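Local coordinates for beta-galactosidase/beta-glucuronidase (Faecalibacterium prausnitzii L2-6, PDB 6MVF), which binds flavin mononucleotide and is a beta-glucuronidase of glycosyl hydrolase family 2, cleaving glucuronic acid from beta-glucuronides, at residues Ser145-Ser150 against His371-Glu376; Ile358-Val363 against Asn398-Gly403. One frame throughout, in Å; residues are numbered along the deposited sequence.

Contact 1 of 2, residues Ser145-Ser150 against His371-Glu376; sequences SMYPAS and HTHVME
His373 reaches from helix 368-385 to the loop Ser145-Ser150, where Ser145 O, the Met146 thioether and the backbone and ring of Tyr147 gather round its imidazole. CG of His373 stands anti to its backbone N (chi1 175°), which carries the ring away from the helix and toward the loop. The backbone N of Tyr147 sits over one face of the imidazole, 3.4 Å above its plane and displaced toward the rim. From an oblique direction Met146 SD comes to 3.8 Å from His373 CE1, its chain folded back by bends at chi2 and chi3. The phenol meets the histidine differently: His373 CD2 lies at the edge of the Tyr147 ring, near its plane and 3.7 Å from Tyr147 CD2, with the two rings inclined at 46°, neither stacked nor T-shaped. Ser145 O adds a close approach of 3.2 Å to His373 CB. Val374, one residue further along the helix, completes this close-packed part by setting CG2 3.5 Å from Tyr147 CE2.

The looser side is that of the partly exposed Ser145 side chain, which does not touch the segment His371-Glu376. Here Glu113 OE1 is hydrogen-bonded to both Ser145 OG and His373 ND1, and with a weak bond from His373 NE2 to Glu377 this probably fixes the rotation of the imidazole. At the inner end, Tyr147 OH is hydrogen-bonded to the backbone N of Lys365. Past Tyr147 the peptide bond before Pro148 is cis, and the chain leaves the helix. In fold terms this is a domain interface of a family 2 glycoside hydrolase: a loop of the N-terminal sugar-binding beta domain, between strands 131-139 and 163-168, packs on a helix of the TIM barrel.

Contact 2 of 2, residues Ile358-Val363 against Asn398-Gly403; sequences IPFISV and NEILIG
Ile361 and Asn398 form a single parallel-type bridge, with two backbone hydrogen bonds on Asn398. Its N donates to Phe360 O (3.1 Å, N-H...O 161°), and its O accepts from Ser362 N (3.1 Å) almost in line with the carbonyl bond. Ser362 O then takes Gly403 N at 3.0 Å, a more bent bond of 135°. The hydroxyl is served separately: Ser362 OG lies 2.7 Å from a water that donates to Glu399 OE1 at 2.9 Å, and is also weakly hydrogen-bonded to Ser150 O. The carboxamide of Asn398 runs alongside Ile361, ND2 3.3 Å from Ile361 CD1, while OD1 accepts from Asn453 and Arg333; Asn453 also donates to Glu399 OE2. Asn398-Glu399 matches the Asn-Glu pair at this strand end in family 2 relatives, where the glutamate is the acid/base.

Apolar packing lies beside this polar network. Ile400 places CG1 over one face of Phe360, 4.3 Å from the ring centroid, in a CH-pi contact. The two loops follow the neighbouring parallel barrel strands 353-357 and 391-398, and the Phe360 ring packs against Val374 of helix 368-385 and Thr412 and Leu416 of helix 407-423.

Contacts 1 and 2 have centres 11 Å apart and interleave along the chain: 145-150, 358-363, 371-376, then 398-403. Helix 368-385 is common ground, because it follows the loop 358-363 of contact 2 and carries the helical half of contact 1. The two also touch directly, with Tyr147 and Phe360 meeting edge-to-face. The loop 145-150 of the sugar-binding domain therefore lies against both a barrel helix and a loop after a barrel strand. Contact 1 joins the N-terminal beta domain to the TIM barrel, and contact 2 ties two barrel loops together at the C-terminal ends of strands 353-357 and 391-398; FMN-binding Lys379 lies further along the shared helix.

Contact 1 of 2, residues Ser145-Ser150 against His371-Glu376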
ATOM      1  N   SER A 145     -19.033  43.302   9.157  1.00 41.27           N
ATOM      2  CA  SER A 145     -17.697  43.048   9.684  1.00 43.06           C
ATOM      3  C   SER A 145     -16.873  42.068   8.849  1.00 48.47           C
ATOM      4  O   SER A 145     -15.751  41.742   9.241  1.00 42.88           O
ATOM      5  CB  SER A 145     -17.792  42.522  11.116  1.00 41.44           C
ATOM      6  OG  SER A 145     -18.450  41.264  11.150  1.00 39.27           O
ATOM      7  N   MET A 146     -17.377  41.604   7.707  1.00 51.32           N
ATOM      8  CA  MET A 146     -16.762  40.478   7.012  1.00 40.51           C
ATOM      9  C   MET A 146     -15.624  40.904   6.095  1.00 38.90           C
ATOM     10  O   MET A 146     -15.732  41.885   5.359  1.00 42.04           O
ATOM     11  CB  MET A 146     -17.812  39.734   6.187  1.00 39.53           C
ATOM     12  CG  MET A 146     -17.271  38.519   5.446  1.00 45.61           C
ATOM     13  SD  MET A 146     -16.590  37.268   6.569  1.00 41.16           S
ATOM     14  CE  MET A 146     -18.060  36.869   7.528  1.00 41.32           C
ATOM     15  N   TYR A 147     -14.525  40.152   6.147  1.00 42.00           N
ATOM     16  CA  TYR A 147     -13.541  40.075   5.076  1.00 38.72           C
ATOM     17  C   TYR A 147     -13.359  38.620   4.680  1.00 33.84           C
ATOM     18  O   TYR A 147     -13.411  37.739   5.549  1.00 37.27           O
ATOM     19  CB  TYR A 147     -12.189  40.625   5.494  1.00 31.66           C
ATOM     20  CG  TYR A 147     -12.164  42.090   5.798  1.00 33.94           C
ATOM     21  CD1 TYR A 147     -11.825  42.999   4.815  1.00 30.77           C
ATOM     22  CD2 TYR A 147     -12.439  42.563   7.082  1.00 32.29           C
ATOM     23  CE1 TYR A 147     -11.772  44.337   5.075  1.00 36.68           C
ATOM     24  CE2 TYR A 147     -12.380  43.902   7.362  1.00 37.75           C
ATOM     25  CZ  TYR A 147     -12.041  44.793   6.346  1.00 41.05           C
ATOM     26  OH  TYR A 147     -11.968  46.146   6.579  1.00 34.78           O
ATOM     27  N   PRO A 148     -13.132  38.326   3.390  1.00 29.20           N
ATOM     28  CA  PRO A 148     -13.095  39.242   2.235  1.00 37.16           C
ATOM     29  C   PRO A 148     -14.473  39.747   1.816  1.00 34.90           C
ATOM     30  O   PRO A 148     -15.473  39.087   2.089  1.00 32.44           O
ATOM     31  CB  PRO A 148     -12.496  38.382   1.110  1.00 30.46           C
ATOM     32  CG  PRO A 148     -12.882  36.970   1.468  1.00 32.27           C
ATOM     33  CD  PRO A 148     -12.865  36.927   2.996  1.00 30.67           C
ATOM     34  N   ALA A 149     -14.526  40.904   1.159  1.00 36.04           N
ATOM     35  CA  ALA A 149     -15.803  41.425   0.696  1.00 37.69           C
ATOM     36  C   ALA A 149     -15.705  41.894  -0.746  1.00 39.61           C
ATOM     37  O   ALA A 149     -16.658  41.742  -1.517  1.00 40.13           O
ATOM     38  CB  ALA A 149     -16.278  42.555   1.603  1.00 36.15           C
ATOM     39  N   SER A 150     -14.554  42.443  -1.124  1.00 39.61           N
ATOM     40  CA  SER A 150     -14.321  42.925  -2.479  1.00 40.21           C
ATOM     41  C   SER A 150     -13.000  42.346  -2.975  1.00 39.34           C
ATOM     42  O   SER A 150     -11.928  42.764  -2.526  1.00 38.66           O
ATOM     43  CB  SER A 150     -14.306  44.455  -2.520  1.00 35.02           C
ATOM     44  OG  SER A 150     -14.168  44.909  -3.858  1.00 47.13           O
ATOM     45  N   HIS A 371     -12.913  45.875  12.563  1.00 38.62           N
ATOM     46  CA  HIS A 371     -11.587  45.884  13.172  1.00 42.03           C
ATOM     47  C   HIS A 371     -11.360  44.606  13.969  1.00 41.84           C
ATOM     48  O   HIS A 371     -10.291  43.993  13.890  1.00 41.65           O
ATOM     49  CB  HIS A 371     -11.409  47.124  14.064  1.00 36.20           C
ATOM     50  CG  HIS A 371     -10.067  47.217  14.736  1.00 34.33           C
ATOM     51  ND1 HIS A 371      -9.852  46.800  16.034  1.00 41.64           N
ATOM     52  CD2 HIS A 371      -8.874  47.696  14.298  1.00 39.71           C
ATOM     53  CE1 HIS A 371      -8.586  47.008  16.367  1.00 30.99           C
ATOM     54  NE2 HIS A 371      -7.971  47.551  15.330  1.00 36.50           N
ATOM     55  N   THR A 372     -12.369  44.173  14.720  1.00 41.41           N
ATOM     56  CA  THR A 372     -12.234  42.949  15.491  1.00 45.42           C
ATOM     57  C   THR A 372     -12.070  41.731  14.583  1.00 45.38           C
ATOM     58  O   THR A 372     -11.238  40.861  14.861  1.00 41.24           O
ATOM     59  CB  THR A 372     -13.429  42.804  16.426  1.00 41.42           C
ATOM     60  OG1 THR A 372     -13.327  43.806  17.444  1.00 38.94           O
ATOM     61  CG2 THR A 372     -13.471  41.402  17.069  1.00 34.51           C
ATOM     62  N   HIS A 373     -12.827  41.658  13.484  1.00 33.66           N
ATOM     63  CA  HIS A 373     -12.625  40.567  12.534  1.00 42.73           C
ATOM     64  C   HIS A 373     -11.164  40.475  12.094  1.00 46.44           C
ATOM     65  O   HIS A 373     -10.555  39.400  12.147  1.00 44.55           O
ATOM     66  CB  HIS A 373     -13.532  40.744  11.317  1.00 40.41           C
ATOM     67  CG  HIS A 373     -13.304  39.733  10.232  1.00 44.97           C
ATOM     68  ND1 HIS A 373     -14.186  38.704   9.976  1.00 46.77           N
ATOM     69  CD2 HIS A 373     -12.312  39.612   9.313  1.00 44.27           C
ATOM     70  CE1 HIS A 373     -13.739  37.981   8.963  1.00 45.65           C
ATOM     71  NE2 HIS A 373     -12.605  38.513   8.541  1.00 46.06           N
ATOM     72  N   VAL A 374     -10.583  41.596  11.654  1.00 37.02           N
ATOM     73  CA  VAL A 374      -9.254  41.537  11.053  1.00 35.77           C
ATOM     74  C   VAL A 374      -8.226  41.083  12.085  1.00 36.98           C
ATOM     75  O   VAL A 374      -7.422  40.180  11.821  1.00 33.11           O
ATOM     76  CB  VAL A 374      -8.894  42.891  10.407  1.00 38.12           C
ATOM     77  CG1 VAL A 374      -7.416  43.129  10.443  1.00 40.32           C
ATOM     78  CG2 VAL A 374      -9.386  42.949   8.950  1.00 33.17           C
ATOM     79  N   MET A 375      -8.270  41.660  13.297  1.00 38.55           N
ATOM     80  CA  MET A 375      -7.331  41.260  14.350  1.00 38.19           C
ATOM     81  C   MET A 375      -7.484  39.786  14.709  1.00 38.03           C
ATOM     82  O   MET A 375      -6.485  39.080  14.890  1.00 42.46           O
ATOM     83  CB  MET A 375      -7.509  42.119  15.612  1.00 38.38           C
ATOM     84  CG  MET A 375      -7.404  43.644  15.439  1.00 33.09           C
ATOM     85  SD  MET A 375      -5.808  44.234  14.863  1.00 35.95           S
ATOM     86  CE  MET A 375      -4.822  44.108  16.353  1.00 35.74           C
ATOM     87  N   GLU A 376      -8.725  39.300  14.839  1.00 40.92           N
ATOM     88  CA  GLU A 376      -8.928  37.893  15.180  1.00 36.03           C
ATOM     89  C   GLU A 376      -8.360  36.985  14.102  1.00 42.28           C
ATOM     90  O   GLU A 376      -7.717  35.966  14.406  1.00 34.45           O
ATOM     91  CB  GLU A 376     -10.407  37.597  15.367  1.00 34.40           C
ATOM     92  CG  GLU A 376     -11.078  38.390  16.450  1.00 44.16           C
ATOM     93  CD  GLU A 376     -10.898  37.800  17.820  1.00 50.88           C
ATOM     94  OE1 GLU A 376      -9.750  37.469  18.188  1.00 56.80           O
ATOM     95  OE2 GLU A 376     -11.911  37.670  18.538  1.00 58.95           O
TER

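Contact 2 of 2, residues Ile358-Val363 against Asn398-Gly403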
ATOM      1  N   ILE A 358      -3.752  37.318   5.583  1.00 32.09           N
ATOM      2  CA  ILE A 358      -5.175  37.342   5.919  1.00 32.60           C
ATOM      3  C   ILE A 358      -5.911  38.032   4.775  1.00 31.70           C
ATOM      4  O   ILE A 358      -5.280  38.777   4.014  1.00 32.28           O
ATOM      5  CB  ILE A 358      -5.423  38.065   7.252  1.00 35.81           C
ATOM      6  CG1 ILE A 358      -4.867  39.494   7.181  1.00 31.62           C
ATOM      7  CG2 ILE A 358      -4.830  37.287   8.417  1.00 30.47           C
ATOM      8  CD1 ILE A 358      -4.978  40.252   8.454  1.00 35.26           C
ATOM      9  N   PRO A 359      -7.238  37.817   4.608  1.00 29.17           N
ATOM     10  CA  PRO A 359      -7.970  38.463   3.499  1.00 32.10           C
ATOM     11  C   PRO A 359      -8.420  39.891   3.791  1.00 28.00           C
ATOM     12  O   PRO A 359      -9.550  40.262   3.485  1.00 34.53           O
ATOM     13  CB  PRO A 359      -9.178  37.539   3.296  1.00 24.95           C
ATOM     14  CG  PRO A 359      -9.420  36.980   4.653  1.00 25.64           C
ATOM     15  CD  PRO A 359      -8.078  36.852   5.332  1.00 24.90           C
ATOM     16  N   PHE A 360      -7.546  40.697   4.387  1.00 34.31           N
ATOM     17  CA  PHE A 360      -7.754  42.139   4.548  1.00 33.31           C
ATOM     18  C   PHE A 360      -7.469  42.805   3.198  1.00 32.75           C
ATOM     19  O   PHE A 360      -6.365  43.277   2.914  1.00 33.17           O
ATOM     20  CB  PHE A 360      -6.846  42.644   5.663  1.00 33.76           C
ATOM     21  CG  PHE A 360      -7.107  44.053   6.085  1.00 44.95           C
ATOM     22  CD1 PHE A 360      -8.303  44.683   5.759  1.00 40.01           C
ATOM     23  CD2 PHE A 360      -6.132  44.760   6.803  1.00 40.53           C
ATOM     24  CE1 PHE A 360      -8.531  45.993   6.155  1.00 41.65           C
ATOM     25  CE2 PHE A 360      -6.343  46.068   7.197  1.00 35.60           C
ATOM     26  CZ  PHE A 360      -7.540  46.689   6.878  1.00 44.54           C
ATOM     27  N   ILE A 361      -8.482  42.823   2.331  1.00 28.79           N
ATOM     28  CA  ILE A 361      -8.261  43.033   0.905  1.00 32.62           C
ATOM     29  C   ILE A 361      -9.139  44.159   0.359  1.00 38.43           C
ATOM     30  O   ILE A 361     -10.333  44.249   0.672  1.00 37.40           O
ATOM     31  CB  ILE A 361      -8.499  41.721   0.123  1.00 31.34           C
ATOM     32  CG1 ILE A 361      -8.166  41.883  -1.361  1.00 32.17           C
ATOM     33  CG2 ILE A 361      -9.912  41.220   0.318  1.00 31.92           C
ATOM     34  CD1 ILE A 361      -7.662  40.592  -2.006  1.00 34.27           C
ATOM     35  N   SER A 362      -8.522  45.028  -0.455  1.00 33.80           N
ATOM     36  CA  SER A 362      -9.176  45.934  -1.403  1.00 34.57           C
ATOM     37  C   SER A 362      -9.800  47.179  -0.787  1.00 36.33           C
ATOM     38  O   SER A 362      -9.436  48.296  -1.165  1.00 38.86           O
ATOM     39  CB  SER A 362     -10.260  45.214  -2.201  1.00 32.17           C
ATOM     40  OG  SER A 362      -9.721  44.577  -3.337  1.00 39.21           O
ATOM     41  N   VAL A 363     -10.756  46.996   0.125  1.00 35.64           N
ATOM     42  CA  VAL A 363     -11.668  48.047   0.574  1.00 33.39           C
ATOM     43  C   VAL A 363     -11.734  48.002   2.090  1.00 34.95           C
ATOM     44  O   VAL A 363     -12.272  47.048   2.663  1.00 36.90           O
ATOM     45  CB  VAL A 363     -13.076  47.884  -0.014  1.00 35.43           C
ATOM     46  CG1 VAL A 363     -14.029  48.856   0.667  1.00 27.08           C
ATOM     47  CG2 VAL A 363     -13.065  48.060  -1.537  1.00 24.87           C
ATOM     48  N   ASN A 398      -3.703  43.268   1.270  1.00 32.68           N
ATOM     49  CA  ASN A 398      -3.481  43.285  -0.177  1.00 33.34           C
ATOM     50  C   ASN A 398      -4.297  44.416  -0.786  1.00 31.69           C
ATOM     51  O   ASN A 398      -5.526  44.427  -0.668  1.00 33.15           O
ATOM     52  CB  ASN A 398      -3.869  41.950  -0.830  1.00 31.10           C
ATOM     53  CG  ASN A 398      -3.696  41.973  -2.342  1.00 37.10           C
ATOM     54  OD1 ASN A 398      -2.565  42.009  -2.843  1.00 34.30           O
ATOM     55  ND2 ASN A 398      -4.812  41.951  -3.080  1.00 33.47           N
ATOM     56  N   GLU A 399      -3.614  45.372  -1.417  1.00 29.67           N
ATOM     57  CA  GLU A 399      -4.272  46.384  -2.251  1.00 37.07           C
ATOM     58  C   GLU A 399      -5.361  47.139  -1.489  1.00 34.11           C
ATOM     59  O   GLU A 399      -6.395  47.503  -2.054  1.00 29.92           O
ATOM     60  CB  GLU A 399      -4.851  45.749  -3.519  1.00 32.59           C
ATOM     61  CG  GLU A 399      -3.815  45.272  -4.494  1.00 26.99           C
ATOM     62  CD  GLU A 399      -4.435  44.803  -5.801  1.00 44.37           C
ATOM     63  OE1 GLU A 399      -5.679  44.644  -5.834  1.00 47.59           O
ATOM     64  OE2 GLU A 399      -3.689  44.593  -6.793  1.00 43.08           O
ATOM     65  N   ILE A 400      -5.120  47.392  -0.198  1.00 29.76           N
ATOM     66  CA  ILE A 400      -6.147  47.963   0.667  1.00 36.60           C
ATOM     67  C   ILE A 400      -6.544  49.399   0.268  1.00 38.84           C
ATOM     68  O   ILE A 400      -7.602  49.889   0.691  1.00 37.07           O
ATOM     69  CB  ILE A 400      -5.682  47.881   2.143  1.00 31.65           C
ATOM     70  CG1 ILE A 400      -6.891  47.923   3.081  1.00 35.40           C
ATOM     71  CG2 ILE A 400      -4.680  48.985   2.477  1.00 29.17           C
ATOM     72  CD1 ILE A 400      -8.044  47.003   2.657  1.00 31.99           C
ATOM     73  N   LEU A 401      -5.750  50.076  -0.565  1.00 33.49           N
ATOM     74  CA  LEU A 401      -6.096  51.434  -0.987  1.00 35.68           C
ATOM     75  C   LEU A 401      -7.043  51.487  -2.171  1.00 40.21           C
ATOM     76  O   LEU A 401      -7.355  52.587  -2.630  1.00 43.51           O
ATOM     77  CB  LEU A 401      -4.851  52.238  -1.361  1.00 34.43           C
ATOM     78  CG  LEU A 401      -3.801  52.523  -0.298  1.00 31.21           C
ATOM     79  CD1 LEU A 401      -2.816  53.532  -0.842  1.00 33.79           C
ATOM     80  CD2 LEU A 401      -4.439  52.991   0.976  1.00 29.80           C
ATOM     81  N   ILE A 402      -7.480  50.349  -2.710  1.00 43.88           N
ATOM     82  CA  ILE A 402      -8.420  50.405  -3.822  1.00 40.23           C
ATOM     83  C   ILE A 402      -9.672  51.167  -3.412  1.00 39.14           C
ATOM     84  O   ILE A 402     -10.239  51.928  -4.204  1.00 41.96           O
ATOM     85  CB  ILE A 402      -8.745  48.990  -4.333  1.00 41.85           C
ATOM     86  CG1 ILE A 402      -7.679  48.529  -5.328  1.00 39.99           C
ATOM     87  CG2 ILE A 402     -10.118  48.940  -5.006  1.00 31.51           C
ATOM     88  CD1 ILE A 402      -7.727  47.027  -5.596  1.00 31.38           C
ATOM     89  N   GLY A 403     -10.087  51.019  -2.152  1.00 44.09           N
ATOM     90  CA  GLY A 403     -11.265  51.650  -1.588  1.00 43.63           C
ATOM     91  C   GLY A 403     -11.036  53.015  -0.979  1.00 45.86           C
ATOM     92  O   GLY A 403     -11.961  53.589  -0.388  1.00 42.10           O
TER
HETATM   93  O   HOH W   1      -7.664  43.119  -4.409  1.00 32.64           O